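Local structure of putative sulfurtransferase DsrE (Allochromatium vinosum, 2HY5) at residues 1-13 with 32-46. The protein is of uncertain function but could act as a sulfur carrier or sulfurtransferase in the oxidation of intracellular sulfur. Residues are numbered along the deposited sequence; the frame is centred on the assembly and turned at random.
Sequences MKFALQINEGPYQ and HEIFRVFFYHDGVNN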
loop_
_atom_site.group_PDB
_atom_site.type_symbol
_atom_site.label_atom_id
_atom_site.label_comp_id
_atom_site.label_asym_id
_atom_site.label_seq_id
_atom_site.Cartn_x
_atom_site.Cartn_y
_atom_site.Cartn_z
ATOM N N MET A 1 -17.777 16.334 -20.822
ATOM C CA MET A 1 -16.346 16.081 -21.145
ATOM C C MET A 1 -16.061 14.585 -21.227
ATOM O O MET A 1 -16.909 13.763 -20.877
ATOM C CB MET A 1 -15.440 16.711 -20.083
ATOM C CG MET A 1 -15.538 18.224 -19.993
ATOM S SD MET A 1 -14.227 18.927 -18.975
ATOM C CE MET A 1 -13.118 19.554 -20.246
ATOM N N LYS A 2 -14.864 14.248 -21.701
ATOM C CA LYS A 2 -14.430 12.860 -21.836
ATOM C C LYS A 2 -13.383 12.545 -20.766
ATOM O O LYS A 2 -12.432 13.301 -20.579
ATOM C CB LYS A 2 -13.816 12.626 -23.219
ATOM C CG LYS A 2 -14.713 12.991 -24.387
ATOM C CD LYS A 2 -13.994 12.733 -25.705
ATOM C CE LYS A 2 -14.857 13.085 -26.903
ATOM N NZ LYS A 2 -14.135 12.852 -28.185
ATOM N N PHE A 3 -13.565 11.419 -20.084
ATOM C CA PHE A 3 -12.658 10.984 -19.021
ATOM C C PHE A 3 -11.878 9.723 -19.341
ATOM O O PHE A 3 -12.366 8.831 -20.030
ATOM C CB PHE A 3 -13.440 10.680 -17.741
ATOM C CG PHE A 3 -13.933 11.889 -17.018
ATOM C CD1 PHE A 3 -13.082 12.608 -16.184
ATOM C CD2 PHE A 3 -15.251 12.307 -17.161
ATOM C CE1 PHE A 3 -13.542 13.735 -15.500
ATOM C CE2 PHE A 3 -15.719 13.428 -16.482
ATOM C CZ PHE A 3 -14.865 14.144 -15.652
ATOM N N ALA A 4 -10.663 9.665 -18.810
ATOM C CA ALA A 4 -9.814 8.491 -18.930
ATOM C C ALA A 4 -9.595 8.151 -17.459
ATOM O O ALA A 4 -9.100 8.986 -16.703
ATOM C CB ALA A 4 -8.492 8.840 -19.599
ATOM N N LEU A 5 -9.995 6.955 -17.038
ATOM C CA LEU A 5 -9.819 6.564 -15.640
ATOM C C LEU A 5 -8.766 5.474 -15.518
ATOM O O LEU A 5 -8.772 4.510 -16.276
ATOM C CB LEU A 5 -11.137 6.057 -15.047
ATOM C CG LEU A 5 -12.343 6.998 -15.118
ATOM C CD1 LEU A 5 -13.511 6.366 -14.376
ATOM C CD2 LEU A 5 -12.002 8.351 -14.513
ATOM N N GLN A 6 -7.866 5.636 -14.556
ATOM C CA GLN A 6 -6.798 4.677 -14.320
ATOM C C GLN A 6 -6.952 4.151 -12.896
ATOM O O GLN A 6 -7.104 4.937 -11.961
ATOM C CB GLN A 6 -5.438 5.367 -14.481
ATOM C CG GLN A 6 -4.240 4.420 -14.471
ATOM C CD GLN A 6 -2.917 5.171 -14.459
ATOM O OE1 GLN A 6 -2.754 6.179 -15.150
ATOM N NE2 GLN A 6 -1.949 4.656 -13.703
ATOM N N ILE A 7 -6.935 2.829 -12.742
ATOM C CA ILE A 7 -7.067 2.197 -11.430
ATOM C C ILE A 7 -5.813 1.353 -11.208
ATOM O O ILE A 7 -5.526 0.448 -11.991
ATOM C CB ILE A 7 -8.341 1.327 -11.376
ATOM C CG1 ILE A 7 -9.567 2.223 -11.606
ATOM C CG2 ILE A 7 -8.453 0.624 -10.025
ATOM C CD1 ILE A 7 -10.861 1.481 -11.770
ATOM N N ASN A 8 -5.077 1.656 -10.139
ATOM C CA ASN A 8 -3.810 0.982 -9.848
ATOM C C ASN A 8 -3.785 -0.078 -8.762
ATOM O O ASN A 8 -2.736 -0.683 -8.526
ATOM C CB ASN A 8 -2.740 2.011 -9.474
ATOM C CG ASN A 8 -2.578 3.101 -10.512
ATOM O OD1 ASN A 8 -2.790 2.882 -11.702
ATOM N ND2 ASN A 8 -2.167 4.278 -10.063
ATOM N N GLU A 9 -4.906 -0.308 -8.096
ATOM C CA GLU A 9 -4.918 -1.285 -7.018
ATOM C C GLU A 9 -5.947 -2.379 -7.189
ATOM O O GLU A 9 -6.963 -2.197 -7.858
ATOM C CB GLU A 9 -5.160 -0.576 -5.689
ATOM C CG GLU A 9 -4.221 0.581 -5.434
ATOM C CD GLU A 9 -2.758 0.182 -5.504
ATOM O OE1 GLU A 9 -2.435 -0.962 -5.120
ATOM O OE2 GLU A 9 -1.932 1.020 -5.926
ATOM N N GLY A 10 -5.674 -3.512 -6.549
ATOM C CA GLY A 10 -6.578 -4.640 -6.618
ATOM C C GLY A 10 -7.863 -4.408 -5.847
ATOM O O GLY A 10 -7.932 -3.524 -4.986
ATOM N N PRO A 11 -8.906 -5.196 -6.137
ATOM C CA PRO A 11 -10.201 -5.076 -5.467
ATOM C C PRO A 11 -10.126 -5.439 -3.983
ATOM O O PRO A 11 -9.367 -6.324 -3.586
ATOM C CB PRO A 11 -11.084 -6.034 -6.260
ATOM C CG PRO A 11 -10.115 -7.113 -6.660
ATOM C CD PRO A 11 -8.901 -6.328 -7.083
ATOM N N TYR A 12 -10.913 -4.727 -3.180
ATOM C CA TYR A 12 -11.014 -4.934 -1.735
ATOM C C TYR A 12 -9.812 -4.509 -0.901
ATOM O O TYR A 12 -9.982 -3.835 0.112
ATOM C CB TYR A 12 -11.359 -6.399 -1.427
ATOM C CG TYR A 12 -12.637 -6.863 -2.101
ATOM C CD1 TYR A 12 -12.593 -7.631 -3.259
ATOM C CD2 TYR A 12 -13.884 -6.470 -1.617
ATOM C CE1 TYR A 12 -13.764 -7.996 -3.931
ATOM C CE2 TYR A 12 -15.060 -6.826 -2.274
ATOM C CZ TYR A 12 -14.991 -7.588 -3.432
ATOM O OH TYR A 12 -16.139 -7.936 -4.098
ATOM N N GLN A 13 -8.606 -4.888 -1.321
ATOM C CA GLN A 13 -7.395 -4.536 -0.574
ATOM C C GLN A 13 -7.305 -3.027 -0.357
ATOM O O GLN A 13 -6.941 -2.571 0.720
ATOM C CB GLN A 13 -6.148 -5.017 -1.320
ATOM C CG GLN A 13 -4.839 -4.801 -0.552
ATOM C CD GLN A 13 -4.462 -5.973 0.338
ATOM O OE1 GLN A 13 -5.250 -6.897 0.547
ATOM N NE2 GLN A 13 -3.244 -5.941 0.866
ATOM N N HIS A 32 -21.369 12.648 -18.912
ATOM C CA HIS A 32 -19.983 12.719 -19.351
ATOM C C HIS A 32 -19.594 11.387 -19.958
ATOM O O HIS A 32 -20.150 10.344 -19.611
ATOM C CB HIS A 32 -19.045 13.028 -18.181
ATOM C CG HIS A 32 -19.193 14.413 -17.638
ATOM N ND1 HIS A 32 -19.067 15.537 -18.423
ATOM C CD2 HIS A 32 -19.435 14.856 -16.381
ATOM C CE1 HIS A 32 -19.225 16.614 -17.675
ATOM N NE2 HIS A 32 -19.449 16.227 -16.431
ATOM N N GLU A 33 -18.633 11.424 -20.867
ATOM C CA GLU A 33 -18.171 10.209 -21.508
ATOM C C GLU A 33 -16.936 9.656 -20.809
ATOM O O GLU A 33 -16.043 10.407 -20.425
ATOM C CB GLU A 33 -17.831 10.497 -22.967
ATOM C CG GLU A 33 -17.329 9.293 -23.744
ATOM C CD GLU A 33 -16.881 9.662 -25.147
ATOM O OE1 GLU A 33 -17.679 10.285 -25.881
ATOM O OE2 GLU A 33 -15.731 9.329 -25.514
ATOM N N ILE A 34 -16.899 8.346 -20.621
ATOM C CA ILE A 34 -15.728 7.709 -20.039
ATOM C C ILE A 34 -15.146 6.981 -21.243
ATOM O O ILE A 34 -15.664 5.951 -21.677
ATOM C CB ILE A 34 -16.098 6.715 -18.918
ATOM C CG1 ILE A 34 -16.609 7.494 -17.700
ATOM C CG2 ILE A 34 -14.876 5.875 -18.530
ATOM C CD1 ILE A 34 -16.965 6.632 -16.510
ATOM N N PHE A 35 -14.093 7.560 -21.803
ATOM C CA PHE A 35 -13.439 7.027 -22.986
ATOM C C PHE A 35 -12.837 5.646 -22.759
ATOM O O PHE A 35 -12.843 4.805 -23.658
ATOM C CB PHE A 35 -12.352 7.998 -23.448
ATOM C CG PHE A 35 -11.671 7.587 -24.718
ATOM C CD1 PHE A 35 -12.278 7.809 -25.949
ATOM C CD2 PHE A 35 -10.426 6.973 -24.683
ATOM C CE1 PHE A 35 -11.652 7.426 -27.131
ATOM C CE2 PHE A 35 -9.790 6.584 -25.857
ATOM C CZ PHE A 35 -10.403 6.811 -27.084
ATOM N N ARG A 36 -12.318 5.416 -21.557
ATOM C CA ARG A 36 -11.707 4.133 -21.241
ATOM C C ARG A 36 -11.386 4.035 -19.754
ATOM O O ARG A 36 -11.054 5.033 -19.119
ATOM C CB ARG A 36 -10.421 3.967 -22.061
ATOM C CG ARG A 36 -9.627 2.674 -21.825
ATOM C CD ARG A 36 -8.564 2.521 -22.917
ATOM N NE ARG A 36 -9.207 2.399 -24.222
ATOM C CZ ARG A 36 -8.763 2.943 -25.351
ATOM N NH1 ARG A 36 -7.650 3.661 -25.367
ATOM N NH2 ARG A 36 -9.462 2.785 -26.468
ATOM N N VAL A 37 -11.527 2.831 -19.212
ATOM C CA VAL A 37 -11.203 2.551 -17.820
ATOM C C VAL A 37 -10.008 1.621 -17.964
ATOM O O VAL A 37 -10.130 0.520 -18.505
ATOM C CB VAL A 37 -12.345 1.808 -17.096
ATOM C CG1 VAL A 37 -11.970 1.582 -15.636
ATOM C CG2 VAL A 37 -13.631 2.607 -17.187
ATOM N N PHE A 38 -8.852 2.074 -17.501
ATOM C CA PHE A 38 -7.636 1.292 -17.633
ATOM C C PHE A 38 -7.117 0.776 -16.297
ATOM O O PHE A 38 -6.914 1.547 -15.363
ATOM C CB PHE A 38 -6.564 2.141 -18.322
ATOM C CG PHE A 38 -5.379 1.356 -18.788
ATOM C CD1 PHE A 38 -4.353 1.026 -17.910
ATOM C CD2 PHE A 38 -5.303 0.914 -20.105
ATOM C CE1 PHE A 38 -3.266 0.266 -18.335
ATOM C CE2 PHE A 38 -4.223 0.153 -20.545
ATOM C CZ PHE A 38 -3.201 -0.173 -19.659
ATOM N N PHE A 39 -6.921 -0.536 -16.214
ATOM C CA PHE A 39 -6.422 -1.152 -14.991
ATOM C C PHE A 39 -4.940 -1.464 -15.132
ATOM O O PHE A 39 -4.526 -2.166 -16.057
ATOM C CB PHE A 39 -7.214 -2.423 -14.671
ATOM C CG PHE A 39 -8.682 -2.180 -14.459
ATOM C CD1 PHE A 39 -9.563 -2.172 -15.534
ATOM C CD2 PHE A 39 -9.177 -1.923 -13.190
ATOM C CE1 PHE A 39 -10.923 -1.916 -15.343
ATOM C CE2 PHE A 39 -10.531 -1.668 -12.989
ATOM C CZ PHE A 39 -11.403 -1.661 -14.068
ATOM N N TYR A 40 -4.145 -0.927 -14.209
ATOM C CA TYR A 40 -2.697 -1.111 -14.223
ATOM C C TYR A 40 -2.215 -1.574 -12.845
ATOM O O TYR A 40 -2.962 -1.501 -11.873
ATOM C CB TYR A 40 -2.016 0.207 -14.610
ATOM C CG TYR A 40 -0.577 0.057 -15.038
ATOM C CD1 TYR A 40 -0.185 -0.993 -15.872
ATOM C CD2 TYR A 40 0.393 0.973 -14.632
ATOM C CE1 TYR A 40 1.134 -1.126 -16.290
ATOM C CE2 TYR A 40 1.717 0.850 -15.050
ATOM C CZ TYR A 40 2.080 -0.202 -15.877
ATOM O OH TYR A 40 3.385 -0.339 -16.301
ATOM N N HIS A 41 -0.969 -2.035 -12.762
ATOM C CA HIS A 41 -0.420 -2.543 -11.498
ATOM C C HIS A 41 -1.392 -3.615 -10.982
ATOM O O HIS A 41 -1.982 -4.347 -11.774
ATOM C CB HIS A 41 -0.294 -1.423 -10.454
ATOM C CG HIS A 41 0.514 -0.244 -10.904
ATOM N ND1 HIS A 41 1.840 -0.337 -11.271
ATOM C CD2 HIS A 41 0.192 1.069 -11.002
ATOM C CE1 HIS A 41 2.299 0.864 -11.572
ATOM N NE2 HIS A 41 1.318 1.736 -11.417
ATOM N N ASP A 42 -1.563 -3.704 -9.664
ATOM C CA ASP A 42 -2.487 -4.679 -9.079
ATOM C C ASP A 42 -3.922 -4.414 -9.530
ATOM O O ASP A 42 -4.819 -5.219 -9.283
ATOM C CB ASP A 42 -2.421 -4.637 -7.550
ATOM C CG ASP A 42 -1.403 -5.605 -6.979
ATOM O OD1 ASP A 42 -0.710 -6.285 -7.768
ATOM O OD2 ASP A 42 -1.299 -5.687 -5.735
ATOM N N GLY A 43 -4.131 -3.279 -10.189
ATOM C CA GLY A 43 -5.453 -2.942 -10.679
ATOM C C GLY A 43 -5.982 -3.993 -11.636
ATOM O O GLY A 43 -7.193 -4.168 -11.762
ATOM N N VAL A 44 -5.087 -4.703 -12.313
ATOM C CA VAL A 44 -5.525 -5.729 -13.254
ATOM C C VAL A 44 -6.356 -6.820 -12.575
ATOM O O VAL A 44 -7.139 -7.510 -13.233
ATOM C CB VAL A 44 -4.321 -6.389 -13.983
ATOM C CG1 VAL A 44 -3.537 -5.327 -14.750
ATOM C CG2 VAL A 44 -3.427 -7.099 -12.977
ATOM N N ASN A 45 -6.206 -6.962 -11.261
ATOM C CA ASN A 45 -6.938 -7.988 -10.527
ATOM C C ASN A 45 -8.440 -7.707 -10.396
ATOM O O ASN A 45 -9.187 -8.522 -9.850
ATOM C CB ASN A 45 -6.294 -8.192 -9.148
ATOM C CG ASN A 45 -4.910 -8.840 -9.239
ATOM O OD1 ASN A 45 -4.083 -8.703 -8.334
ATOM N ND2 ASN A 45 -4.662 -9.559 -10.329
ATOM N N ASN A 46 -8.880 -6.558 -10.905
ATOM C CA ASN A 46 -10.298 -6.204 -10.873
ATOM C C ASN A 46 -11.016 -6.868 -12.039
ATOM O O ASN A 46 -12.226 -6.709 -12.196
ATOM C CB ASN A 46 -10.484 -4.695 -11.024
ATOM C CG ASN A 46 -10.200 -3.946 -9.753
ATOM O OD1 ASN A 46 -10.994 -3.974 -8.816
ATOM N ND2 ASN A 46 -9.059 -3.270 -9.708
HETATM O O HOH W 1 -3.705 -4.474 -4.507
#
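Strands 2-7 and 33-39 pair in parallel, joined by backbone hydrogen bonds running from Glu33 N-Met1 O to Tyr40 N-Ile7 O. A beta bulge at Phe35 shifts the register by one: Phe3 pairs with Ile34, but Ala4 with Arg36. At the N-terminal end, Met1 N donates to His32 ND1 at 2.8 Å, tilted 17° from the imidazole plane. The Phe3 ring turns its edge to the face of the same imidazole, planes at 82°. Leu5, Ile7, Ile34 and Val37 share the sheet face packed by helix 16-29. There Ile7 lies alongside Phe39, and its CD1 reaches Phe39 CE2 at 3.4 Å. The Asn46 amide grips two carbonyls: ND2 donates to Glu9 O at 3.0 Å and to Gly43 O at 2.9 Å. Asn46 CG sits beside its own backbone N (chi1 -78°), which turns the amide to the loop 8-13; Ser17 OG binds OD1. Gln6 NE2 donates a hydrogen bond to a lone pair of Asn8 OD1 at 2.8 Å. Asn8 CB touches the His41 ring edge at CD2. Tyr40 packs on Cys78, by similarity the persulfide-forming cysteine. The pair belongs to a right-handed beta-alpha-beta crossover, 33-39 being the middle strand of the five-stranded parallel DsrE sheet and 2-7 its neighbour.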